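Local coordinates for malate dehydrogenase (Pyrococcus horikoshii, PDB 1V9N), which catalyses the reversible, NAD-dependent oxidation of (S)-malate to oxaloacetate, as a homodimeric cytoplasmic enzyme of the LDH2/MDH2 family, at residues Leu19-Phe22 / Ile23-Leu27. Sequence-based numbering, arbitrary orientation.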
loop_
_atom_site.group_PDB
_atom_site.type_symbol
_atom_site.label_atom_id
_atom_site.label_comp_id
_atom_site.label_asym_id
_atom_site.label_seq_id
_atom_site.Cartn_x
_atom_site.Cartn_y
_atom_site.Cartn_z
ATOM N N LEU A 19 19.961 -27.004 6.934
ATOM C CA LEU A 19 19.869 -26.156 5.754
ATOM C C LEU A 19 20.619 -24.857 6.026
ATOM O O LEU A 19 21.354 -24.358 5.172
ATOM C CB LEU A 19 18.404 -25.855 5.429
ATOM C CG LEU A 19 18.136 -25.082 4.137
ATOM C CD1 LEU A 19 18.663 -25.874 2.948
ATOM C CD2 LEU A 19 16.647 -24.835 3.987
ATOM N N PHE A 20 20.442 -24.330 7.232
ATOM C CA PHE A 20 21.088 -23.092 7.642
ATOM C C PHE A 20 22.610 -23.176 7.571
ATOM O O PHE A 20 23.253 -22.319 6.966
ATOM C CB PHE A 20 20.684 -22.734 9.074
ATOM C CG PHE A 20 21.262 -21.437 9.559
ATOM C CD1 PHE A 20 20.563 -20.244 9.398
ATOM C CD2 PHE A 20 22.514 -21.401 10.163
ATOM C CE1 PHE A 20 21.104 -19.037 9.832
ATOM C CE2 PHE A 20 23.063 -20.197 10.598
ATOM C CZ PHE A 20 22.353 -19.012 10.431
ATOM N N SER A 21 23.181 -24.197 8.210
ATOM C CA SER A 21 24.634 -24.369 8.230
ATOM C C SER A 21 25.183 -24.590 6.823
ATOM O O SER A 21 26.295 -24.181 6.511
ATOM C CB SER A 21 25.020 -25.548 9.130
ATOM O OG SER A 21 24.486 -26.760 8.630
ATOM N N PHE A 22 24.397 -25.243 5.979
ATOM C CA PHE A 22 24.809 -25.487 4.608
ATOM C C PHE A 22 25.026 -24.148 3.906
ATOM O O PHE A 22 26.112 -23.878 3.385
ATOM C CB PHE A 22 23.739 -26.283 3.866
ATOM C CG PHE A 22 23.941 -26.317 2.380
ATOM C CD1 PHE A 22 25.022 -26.993 1.826
ATOM C CD2 PHE A 22 23.074 -25.632 1.534
ATOM C CE1 PHE A 22 25.238 -26.982 0.454
ATOM C CE2 PHE A 22 23.283 -25.616 0.157
ATOM C CZ PHE A 22 24.366 -26.290 -0.382
ATOM N N ILE A 23 23.989 -23.311 3.903
ATOM C CA ILE A 23 24.059 -21.999 3.268
ATOM C C ILE A 23 25.275 -21.225 3.757
ATOM O O ILE A 23 25.999 -20.630 2.960
ATOM C CB ILE A 23 22.780 -21.161 3.555
ATOM C CG1 ILE A 23 21.562 -21.851 2.943
ATOM C CG2 ILE A 23 22.923 -19.753 2.975
ATOM C CD1 ILE A 23 20.237 -21.237 3.364
ATOM N N VAL A 24 25.493 -21.237 5.068
ATOM C CA VAL A 24 26.625 -20.532 5.663
ATOM C C VAL A 24 27.964 -21.094 5.176
ATOM O O VAL A 24 28.921 -20.339 4.979
ATOM C CB VAL A 24 26.563 -20.587 7.214
ATOM C CG1 VAL A 24 27.835 -20.004 7.813
ATOM C CG2 VAL A 24 25.352 -19.796 7.712
ATOM N N ARG A 25 28.031 -22.411 4.983
ATOM C CA ARG A 25 29.260 -23.048 4.501
ATOM C C ARG A 25 29.601 -22.541 3.107
ATOM O O ARG A 25 30.724 -22.118 2.840
ATOM C CB ARG A 25 29.108 -24.572 4.423
ATOM C CG ARG A 25 29.325 -25.320 5.718
ATOM C CD ARG A 25 29.695 -26.773 5.431
ATOM N NE ARG A 25 28.610 -27.536 4.824
ATOM C CZ ARG A 25 27.490 -27.870 5.459
ATOM N NH1 ARG A 25 27.308 -27.506 6.720
ATOM N NH2 ARG A 25 26.554 -28.576 4.836
ATOM N N VAL A 26 28.618 -22.607 2.217
ATOM C CA VAL A 26 28.792 -22.169 0.840
ATOM C C VAL A 26 29.214 -20.704 0.755
ATOM O O VAL A 26 30.198 -20.367 0.094
ATOM C CB VAL A 26 27.486 -22.353 0.035
ATOM C CG1 VAL A 26 27.650 -21.787 -1.372
ATOM C CG2 VAL A 26 27.110 -23.821 -0.023
ATOM N N LEU A 27 28.473 -19.838 1.440
ATOM C CA LEU A 27 28.755 -18.408 1.411
ATOM C C LEU A 27 30.116 -18.024 1.977
ATOM O O LEU A 27 30.813 -17.198 1.389
ATOM C CB LEU A 27 27.641 -17.637 2.130
ATOM C CG LEU A 27 26.254 -17.755 1.480
ATOM C CD1 LEU A 27 25.240 -16.977 2.301
ATOM C CD2 LEU A 27 26.293 -17.217 0.043
HETATM O O HOH W 1 24.563 -28.983 6.722
#
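From L19 O–I23 N to F22 O–V26 N, four successive i to i+4 backbone hydrogen bonds carry helix 16-29 through this turn, the one from R25 N to S21 O being the most bent at 146°. Beside them, F22 points its ring outward from the helix, CG anti to the backbone N (chi1 167°), and V26 CG2, one turn on, lies over one face in a CH-pi contact, 4.0 Å from the ring centroid. R25 folds back at its third torsion, which lays its guanidinium across the backbone: F22 CA sits over one face of that group, and NH2 comes to the F22 ring edge, 3.7 Å from CD1, with the two planes 65° apart. NH1 makes a weak 3.5 Å hydrogen bond to S21 OG, and a water bridges the same hydroxyl, 2.9 Å away, to R25 NH2. S21 OG also hydrogen-bonds R18 O, while R25 NH2 is hydrogen-bonded to E358 O near the C-terminus. A leucine in place of R25 would probably leave the E358 carbonyl without this donor and the water without its arginine mate. F20 CE2 meets V24 CG2 at 3.7 Å. I23 packs against both A41 of helix 34-49 and L60 of helix 60-69, whereas F22 and V26 also meet helix 342-355 through L348, A352 and I351, seating this amphipathic helix among three others.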